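Local coordinates for iron-sulfur cluster assembly scaffold protein IscU (Streptococcus pyogenes, PDB 1SU0) that probably serves as a scaffold on which iron-sulfur clusters are assembled before transfer to other proteins, and binds a zinc ion that probably stands in for the cluster, at residues P21-Q26 with E56-A61; I44-K49 with W132-E137; S95-G100 with L114-A119. All coordinates share one frame; numbering follows the deposited sequence.

Contact 1. Residues P21-Q26 with E56-A61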
loop_
_atom_site.group_PDB
_atom_site.type_symbol
_atom_site.label_atom_id
_atom_site.label_comp_id
_atom_site.label_asym_id
_atom_site.label_seq_id
_atom_site.Cartn_x
_atom_site.Cartn_y
_atom_site.Cartn_z
ATOM N N PRO A 21 2.074 -3.163 -11.629
ATOM C CA PRO A 21 2.464 -3.089 -10.218
ATOM C C PRO A 21 3.951 -3.281 -9.955
ATOM O O PRO A 21 4.608 -4.093 -10.597
ATOM C CB PRO A 21 1.687 -4.240 -9.581
ATOM C CG PRO A 21 0.489 -4.376 -10.435
ATOM C CD PRO A 21 0.892 -4.028 -11.816
ATOM N N HIS A 22 4.442 -2.512 -8.992
ATOM C CA HIS A 22 5.794 -2.584 -8.482
ATOM C C HIS A 22 5.864 -3.646 -7.410
ATOM O O HIS A 22 4.879 -3.898 -6.706
ATOM C CB HIS A 22 6.144 -1.251 -7.835
ATOM C CG HIS A 22 6.282 -0.136 -8.808
ATOM N ND1 HIS A 22 5.992 -0.281 -10.145
ATOM C CD2 HIS A 22 6.717 1.135 -8.650
ATOM C CE1 HIS A 22 6.235 0.856 -10.770
ATOM N NE2 HIS A 22 6.670 1.734 -9.883
ATOM N N HIS A 23 7.030 -4.254 -7.252
ATOM C CA HIS A 23 7.202 -5.282 -6.238
ATOM C C HIS A 23 6.034 -6.286 -6.298
ATOM O O HIS A 23 5.372 -6.540 -5.286
ATOM C CB HIS A 23 7.308 -4.637 -4.848
ATOM C CG HIS A 23 8.468 -3.701 -4.705
ATOM N ND1 HIS A 23 9.313 -3.729 -3.619
ATOM C CD2 HIS A 23 8.934 -2.721 -5.519
ATOM C CE1 HIS A 23 10.246 -2.803 -3.765
ATOM N NE2 HIS A 23 10.037 -2.178 -4.910
ATOM N N HIS A 24 5.781 -6.819 -7.499
ATOM C CA HIS A 24 4.673 -7.736 -7.742
ATOM C C HIS A 24 5.211 -9.152 -7.733
ATOM O O HIS A 24 6.389 -9.371 -7.991
ATOM C CB HIS A 24 4.018 -7.445 -9.098
ATOM C CG HIS A 24 2.668 -8.078 -9.282
ATOM N ND1 HIS A 24 1.644 -7.946 -8.363
ATOM C CD2 HIS A 24 2.174 -8.845 -10.286
ATOM C CE1 HIS A 24 0.578 -8.600 -8.798
ATOM N NE2 HIS A 24 0.878 -9.163 -9.956
ATOM N N GLY A 25 4.332 -10.117 -7.486
ATOM C CA GLY A 25 4.733 -11.487 -7.267
ATOM C C GLY A 25 4.911 -11.752 -5.784
ATOM O O GLY A 25 4.409 -11.004 -4.931
ATOM N N GLN A 26 5.636 -12.829 -5.494
ATOM C CA GLN A 26 5.828 -13.334 -4.139
ATOM C C GLN A 26 7.299 -13.651 -3.919
ATOM O O GLN A 26 7.981 -14.124 -4.833
ATOM C CB GLN A 26 4.994 -14.617 -3.915
ATOM C CG GLN A 26 3.501 -14.509 -4.297
ATOM C CD GLN A 26 2.643 -13.851 -3.227
ATOM O OE1 GLN A 26 2.394 -12.633 -3.261
ATOM N NE2 GLN A 26 2.174 -14.657 -2.283
ATOM N N GLU A 56 13.975 -5.865 4.354
ATOM C CA GLU A 56 14.903 -6.221 3.277
ATOM C C GLU A 56 14.184 -6.110 1.933
ATOM O O GLU A 56 14.600 -5.350 1.059
ATOM C CB GLU A 56 15.437 -7.657 3.479
ATOM C CG GLU A 56 16.923 -7.872 3.171
ATOM C CD GLU A 56 17.236 -8.102 1.698
ATOM O OE1 GLU A 56 16.308 -8.416 0.909
ATOM O OE2 GLU A 56 18.432 -7.983 1.330
ATOM N N ASP A 57 13.100 -6.866 1.786
ATOM C CA ASP A 57 12.330 -6.883 0.542
ATOM C C ASP A 57 10.836 -7.169 0.773
ATOM O O ASP A 57 10.435 -7.651 1.840
ATOM C CB ASP A 57 12.935 -7.897 -0.453
ATOM C CG ASP A 57 12.665 -7.528 -1.922
ATOM O OD1 ASP A 57 12.600 -8.451 -2.767
ATOM O OD2 ASP A 57 12.500 -6.353 -2.327
ATOM N N ILE A 58 10.033 -6.859 -0.247
ATOM C CA ILE A 58 8.574 -6.979 -0.195
ATOM C C ILE A 58 7.982 -7.251 -1.581
ATOM O O ILE A 58 8.517 -6.801 -2.599
ATOM C CB ILE A 58 7.966 -5.692 0.413
ATOM C CG1 ILE A 58 6.481 -5.860 0.701
ATOM C CG2 ILE A 58 8.242 -4.449 -0.471
ATOM C CD1 ILE A 58 5.957 -4.785 1.636
ATOM N N ALA A 59 6.875 -7.992 -1.597
ATOM C CA ALA A 59 6.214 -8.404 -2.825
ATOM C C ALA A 59 4.747 -8.724 -2.570
ATOM O O ALA A 59 4.374 -9.184 -1.480
ATOM C CB ALA A 59 6.910 -9.623 -3.421
ATOM N N PHE A 60 3.921 -8.482 -3.586
ATOM C CA PHE A 60 2.489 -8.713 -3.476
ATOM C C PHE A 60 1.813 -9.192 -4.767
ATOM O O PHE A 60 2.281 -8.971 -5.891
ATOM C CB PHE A 60 1.765 -7.472 -2.960
ATOM C CG PHE A 60 1.310 -6.559 -4.048
ATOM C CD1 PHE A 60 0.021 -6.665 -4.568
ATOM C CD2 PHE A 60 2.191 -5.610 -4.587
ATOM C CE1 PHE A 60 -0.391 -5.850 -5.601
ATOM C CE2 PHE A 60 1.793 -4.792 -5.603
ATOM C CZ PHE A 60 0.497 -4.907 -6.119
ATOM N N ALA A 61 0.677 -9.835 -4.554
ATOM C CA ALA A 61 -0.110 -10.392 -5.620
ATOM C C ALA A 61 -1.555 -10.460 -5.155
ATOM O O ALA A 61 -1.828 -10.576 -3.961
ATOM C CB ALA A 61 0.402 -11.767 -5.977
#
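H24 and F60 illustrate how a loop can dock on an outer strand with one backbone bridge. H24 turns an edge toward the face of F60, a T-shaped pair with centroids 5.1 Å apart and planes at 70°. Its chi1 of -165°, with CG anti to the backbone N, swings the imidazole back over the strand and puts ND1 above the phenyl face, toward the rim. P21 meets the same phenyl obliquely, its CB lying 3.7 Å from F60 CZ. The backbone of H24 is bridged to that of F60 by F60 N to H23 O at 3.0 Å and by a weak bond, G25 N to F60 O. H23 leans the other way along the strand: chi1 of -61° leaves CG beside its own N, and the ring crosses I58 at about a right angle, with ND1 3.4 Å from I58 CG2. A weak bond from H23 ND1 to I58 O, with the oxygen near the ring plane, may help orient the imidazole. The loop thus adds a single bridge to strand 55-63, an outermost strand of the sheet, while P21 touches T69 and H23 touches T76 of helix 66-79, and F60 packs on I44 of strand 43-50.

Contact 2. Residues I44-K49 with W132-E137; sequences ISLTVK and WNALKE
L46 meets the helix at a flat group of the backbone, the peptide joining A134 to L135. Its CD1 sits above the plane of that peptide, displaced toward one side, 3.6 Å from A134 O and 3.8 Å from L135 CA. The contact contains one large ring, the indole of W132, but this points away from the strand and stacks with the ring of F94; the side chains that meet are all aliphatic. The methyl of A134 is directed at the strand and rests between two alternate residues of it, with CB 4.1 Å from I44 CG2 and equally 4.1 Å from L46 CB. In L46 a chi1 of -162° sends the isobutyl group past A134 toward the next residue of the helix, where CD1 also lies 4.3 Å from L135 CB. L135 leaves the helix obliquely, but a chi1 of -179° extends the chain and brings CD1 within 4.3 Å of V48 CG2. I44, L46 and V48 thus form one apolar face of the strand, read off in turn by A134 and L135. The axes of the two segments pass 8.9 Å apart at 43°, and all five touching residues are buried: this is helix-on-sheet packing in the core of the NifU-like domain, where helices pack on the antiparallel sheet. Strand 43-50 is the central one of the three antiparallel strands, and its two neighbours take part as well: A134 touches L35 of strand 33-36, while L46 and V48 touch I58 of strand 55-63. Helix 66-79 also packs here, with S72 against I44 and V79 against L135.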
loop_
_atom_site.group_PDB
_atom_site.type_symbol
_atom_site.label_atom_id
_atom_site.label_comp_id
_atom_site.label_asym_id
_atom_site.label_seq_id
_atom_site.Cartn_x
_atom_site.Cartn_y
_atom_site.Cartn_z
ATOM N N ILE A 44 -5.082 -9.705 -1.382
ATOM C CA ILE A 44 -3.646 -9.572 -1.501
ATOM C C ILE A 44 -2.854 -10.560 -0.652
ATOM O O ILE A 44 -3.178 -10.830 0.480
ATOM C CB ILE A 44 -3.219 -8.120 -1.170
ATOM C CG1 ILE A 44 -1.720 -7.946 -1.429
ATOM C CG2 ILE A 44 -3.623 -7.767 0.271
ATOM C CD1 ILE A 44 -1.287 -6.517 -1.479
ATOM N N SER A 45 -1.795 -11.071 -1.243
ATOM C CA SER A 45 -0.863 -11.940 -0.588
ATOM C C SER A 45 0.383 -11.098 -0.595
ATOM O O SER A 45 0.905 -10.774 -1.658
ATOM C CB SER A 45 -0.689 -13.218 -1.402
ATOM O OG SER A 45 0.222 -14.115 -0.813
ATOM N N LEU A 46 0.823 -10.721 0.598
ATOM C CA LEU A 46 1.928 -9.817 0.785
ATOM C C LEU A 46 3.019 -10.566 1.551
ATOM O O LEU A 46 2.931 -10.715 2.768
ATOM C CB LEU A 46 1.430 -8.602 1.585
ATOM C CG LEU A 46 2.215 -7.278 1.615
ATOM C CD1 LEU A 46 2.591 -6.898 3.021
ATOM C CD2 LEU A 46 3.448 -7.289 0.715
ATOM N N THR A 47 4.018 -11.068 0.830
ATOM C CA THR A 47 5.224 -11.614 1.452
ATOM C C THR A 47 6.174 -10.484 1.838
ATOM O O THR A 47 6.517 -9.655 0.995
ATOM C CB THR A 47 5.969 -12.550 0.497
ATOM O OG1 THR A 47 6.264 -11.860 -0.721
ATOM C CG2 THR A 47 5.108 -13.745 0.096
ATOM N N VAL A 48 6.612 -10.451 3.094
ATOM C CA VAL A 48 7.589 -9.443 3.514
ATOM C C VAL A 48 8.812 -10.086 4.156
ATOM O O VAL A 48 8.705 -10.938 5.049
ATOM C CB VAL A 48 6.998 -8.413 4.487
ATOM C CG1 VAL A 48 8.037 -7.365 4.850
ATOM C CG2 VAL A 48 5.782 -7.744 3.874
ATOM N N LYS A 49 9.973 -9.647 3.685
ATOM C CA LYS A 49 11.260 -10.071 4.213
ATOM C C LYS A 49 11.823 -8.985 5.133
ATOM O O LYS A 49 11.786 -7.803 4.801
ATOM C CB LYS A 49 12.217 -10.324 3.047
ATOM C CG LYS A 49 13.565 -10.902 3.426
ATOM C CD LYS A 49 14.377 -11.204 2.176
ATOM C CE LYS A 49 15.788 -11.624 2.524
ATOM N NZ LYS A 49 15.804 -12.876 3.327
ATOM N N TRP A 132 -1.911 -1.676 3.143
ATOM C CA TRP A 132 -1.315 -1.155 4.353
ATOM C C TRP A 132 -1.586 -2.066 5.542
ATOM O O TRP A 132 -0.702 -2.292 6.345
ATOM C CB TRP A 132 -1.807 0.269 4.606
ATOM C CG TRP A 132 -1.274 1.206 3.598
ATOM C CD1 TRP A 132 -1.901 1.627 2.457
ATOM C CD2 TRP A 132 0.027 1.797 3.587
ATOM N NE1 TRP A 132 -1.070 2.452 1.747
ATOM C CE2 TRP A 132 0.113 2.593 2.427
ATOM C CE3 TRP A 132 1.133 1.747 4.452
ATOM C CZ2 TRP A 132 1.254 3.328 2.105
ATOM C CZ3 TRP A 132 2.274 2.471 4.125
ATOM C CH2 TRP A 132 2.320 3.255 2.971
ATOM N N ASN A 133 -2.787 -2.629 5.609
ATOM C CA ASN A 133 -3.182 -3.504 6.720
ATOM C C ASN A 133 -2.571 -4.886 6.604
ATOM O O ASN A 133 -2.354 -5.549 7.605
ATOM C CB ASN A 133 -4.708 -3.576 6.822
ATOM C CG ASN A 133 -5.342 -2.200 7.057
ATOM O OD1 ASN A 133 -6.560 -2.070 7.112
ATOM N ND2 ASN A 133 -4.506 -1.160 7.142
ATOM N N ALA A 134 -2.269 -5.318 5.386
ATOM C CA ALA A 134 -1.564 -6.589 5.193
ATOM C C ALA A 134 -0.116 -6.396 5.608
ATOM O O ALA A 134 0.563 -7.346 5.993
ATOM C CB ALA A 134 -1.655 -7.071 3.743
ATOM N N LEU A 135 0.347 -5.156 5.528
ATOM C CA LEU A 135 1.659 -4.812 6.017
ATOM C C LEU A 135 1.649 -4.834 7.534
ATOM O O LEU A 135 2.515 -5.456 8.137
ATOM C CB LEU A 135 2.085 -3.429 5.516
ATOM C CG LEU A 135 3.472 -2.984 5.966
ATOM C CD1 LEU A 135 4.504 -4.035 5.628
ATOM C CD2 LEU A 135 3.832 -1.675 5.307
ATOM N N LYS A 136 0.681 -4.154 8.149
ATOM C CA LYS A 136 0.578 -4.106 9.614
ATOM C C LYS A 136 0.672 -5.513 10.215
ATOM O O LYS A 136 1.374 -5.745 11.205
ATOM C CB LYS A 136 -0.744 -3.469 10.035
ATOM C CG LYS A 136 -0.813 -1.937 9.868
ATOM C CD LYS A 136 -1.977 -1.433 10.702
ATOM C CE LYS A 136 -2.377 -0.022 10.402
ATOM N NZ LYS A 136 -3.764 0.166 10.937
ATOM N N GLU A 137 -0.024 -6.453 9.580
ATOM C CA GLU A 137 -0.045 -7.830 10.039
ATOM C C GLU A 137 1.313 -8.499 9.852
ATOM O O GLU A 137 1.783 -9.221 10.749
ATOM C CB GLU A 137 -1.124 -8.622 9.308
ATOM C CG GLU A 137 -2.465 -8.655 10.033
ATOM C CD GLU A 137 -3.291 -7.400 9.786
ATOM O OE1 GLU A 137 -2.756 -6.269 9.963
ATOM O OE2 GLU A 137 -4.483 -7.565 9.412
#

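Contact 3. Residues S95-G100 with L114-A119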
loop_
_atom_site.group_PDB
_atom_site.type_symbol
_atom_site.label_atom_id
_atom_site.label_comp_id
_atom_site.label_asym_id
_atom_site.label_seq_id
_atom_site.Cartn_x
_atom_site.Cartn_y
_atom_site.Cartn_z
ATOM N N SER A 95 -3.689 6.076 6.150
ATOM C CA SER A 95 -5.007 5.880 6.710
ATOM C C SER A 95 -5.674 7.197 7.104
ATOM O O SER A 95 -6.853 7.388 6.823
ATOM C CB SER A 95 -4.887 4.973 7.931
ATOM O OG SER A 95 -6.112 4.348 8.176
ATOM N N GLU A 96 -4.922 8.110 7.714
ATOM C CA GLU A 96 -5.453 9.422 8.085
ATOM C C GLU A 96 -5.638 10.343 6.911
ATOM O O GLU A 96 -6.514 11.193 6.925
ATOM C CB GLU A 96 -4.501 10.148 9.019
ATOM C CG GLU A 96 -4.512 9.691 10.449
ATOM C CD GLU A 96 -3.274 10.166 11.162
ATOM O OE1 GLU A 96 -2.915 9.492 12.149
ATOM O OE2 GLU A 96 -2.655 11.196 10.727
ATOM N N MET A 97 -4.763 10.230 5.927
ATOM C CA MET A 97 -4.883 11.025 4.717
ATOM C C MET A 97 -6.181 10.683 3.939
ATOM O O MET A 97 -6.882 11.562 3.449
ATOM C CB MET A 97 -3.667 10.800 3.830
ATOM C CG MET A 97 -3.738 11.517 2.483
ATOM S SD MET A 97 -2.297 10.972 1.288
ATOM C CE MET A 97 -2.878 9.186 0.740
ATOM N N VAL A 98 -6.479 9.397 3.835
ATOM C CA VAL A 98 -7.693 8.951 3.130
ATOM C C VAL A 98 -8.941 9.136 4.006
ATOM O O VAL A 98 -9.998 8.610 3.695
ATOM C CB VAL A 98 -7.588 7.484 2.616
ATOM C CG1 VAL A 98 -6.425 7.350 1.619
ATOM C CG2 VAL A 98 -7.436 6.494 3.772
ATOM N N GLN A 99 -8.836 9.892 5.096
ATOM C CA GLN A 99 -10.041 10.329 5.802
ATOM C C GLN A 99 -10.096 11.831 5.856
ATOM O O GLN A 99 -10.781 12.394 6.703
ATOM C CB GLN A 99 -10.107 9.712 7.187
ATOM C CG GLN A 99 -9.712 8.260 7.140
ATOM C CD GLN A 99 -9.867 7.537 8.444
ATOM O OE1 GLN A 99 -9.440 8.028 9.502
ATOM N NE2 GLN A 99 -10.461 6.350 8.380
ATOM N N GLY A 100 -9.386 12.467 4.925
ATOM C CA GLY A 100 -9.467 13.900 4.708
ATOM C C GLY A 100 -8.586 14.772 5.592
ATOM O O GLY A 100 -8.772 15.985 5.607
ATOM N N LEU A 114 -0.688 10.436 -4.013
ATOM C CA LEU A 114 -1.666 10.677 -5.059
ATOM C C LEU A 114 -3.034 10.142 -4.758
ATOM O O LEU A 114 -3.979 10.464 -5.471
ATOM C CB LEU A 114 -1.175 10.059 -6.377
ATOM C CG LEU A 114 0.097 10.701 -6.968
ATOM C CD1 LEU A 114 0.371 10.140 -8.341
ATOM C CD2 LEU A 114 0.020 12.218 -7.024
ATOM N N LEU A 115 -3.144 9.306 -3.734
ATOM C CA LEU A 115 -4.421 8.742 -3.351
ATOM C C LEU A 115 -5.104 9.538 -2.263
ATOM O O LEU A 115 -6.090 9.082 -1.707
ATOM C CB LEU A 115 -4.268 7.274 -2.910
ATOM C CG LEU A 115 -3.730 6.306 -3.960
ATOM C CD1 LEU A 115 -3.838 4.906 -3.390
ATOM C CD2 LEU A 115 -4.477 6.430 -5.295
ATOM N N ALA A 116 -4.617 10.733 -1.978
ATOM C CA ALA A 116 -5.332 11.639 -1.093
ATOM C C ALA A 116 -6.809 11.799 -1.503
ATOM O O ALA A 116 -7.688 11.958 -0.656
ATOM C CB ALA A 116 -4.654 12.981 -1.057
ATOM N N GLY A 117 -7.088 11.722 -2.799
ATOM C CA GLY A 117 -8.430 11.913 -3.294
ATOM C C GLY A 117 -9.453 10.856 -2.914
ATOM O O GLY A 117 -10.636 11.045 -3.155
ATOM N N VAL A 118 -9.023 9.744 -2.328
ATOM C CA VAL A 118 -9.968 8.667 -2.024
ATOM C C VAL A 118 -10.762 8.971 -0.756
ATOM O O VAL A 118 -11.789 8.329 -0.503
ATOM C CB VAL A 118 -9.319 7.253 -1.926
ATOM C CG1 VAL A 118 -8.287 7.020 -3.042
ATOM C CG2 VAL A 118 -8.734 7.032 -0.609
ATOM N N ALA A 119 -10.304 9.955 0.023
ATOM C CA ALA A 119 -11.070 10.403 1.185
ATOM C C ALA A 119 -12.455 10.903 0.770
ATOM O O ALA A 119 -13.381 10.925 1.572
ATOM C CB ALA A 119 -10.310 11.472 1.992
#
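V98 and V118 lie side by side and point the same way, where a helix closed by a Schellman motif meets the 3-10 turn of residues 114-119. Helix 84-97 ends in the pattern that defines this motif: G100 N bonds to M97 O at 3.0 Å, Q101 N reaches E96 O, and G100 takes the positive phi of the C-prime position. M97, the last helical residue, and V98, the first after it, both touch the 3-10 segment. M97 arrives from one direction as an extended arm. Its chi1 of 176° points CG away from the backbone N, and the chain stays straight until chi3, which at 74° turns the methyl out of line. SD then lies alongside A116, 3.9 Å from its CB, and CE comes to rest on the peptide linking L115 and A116, 3.6 Å from A116 N. V98, by contrast, presents a branch instead of an arm: CG1 stands beside its own N and faces V118 CG2. These two carbons are modelled closer than usual van der Waals contact, so their exact separation is doubtful. The valines also share a neighbour, since both touch S128 of helix 122-139, with I125 and T129 of that helix completing the surroundings of V98; L115 looks instead toward S71 and M74 of helix 66-79. A helix end thus packs against a 3-10 segment of the loop that leads on to helix 122-139. A119 meets the cap itself: its CA makes a C-H...O contact of 3.3 Å with V98 O, and its CB lies 3.2 Å from G100 N.

Contacts 1 and 2 are neighbours, their centres 10 Å apart, and share one sheet: D57 O lies 2.8 Å from K49 N, a probable hydrogen bond between adjacent strands, and I58 CG1 packs 3.4 Å from L46 CD2. Contact 3 lies across the centre of the chain, its centre about 20 Å from that of contact 2 and 23 Å from that of contact 1, nested within the loop that contact 2 closes. Helix 122-139, which supplies one side of contact 2, also carries the zinc ligand C127 and packs on V98 and V118. The zinc, held by C40, D42, C65 and C127, is about 12 Å from the side chain of F60, 11 Å from that of I44 and 10 Å from that of V118.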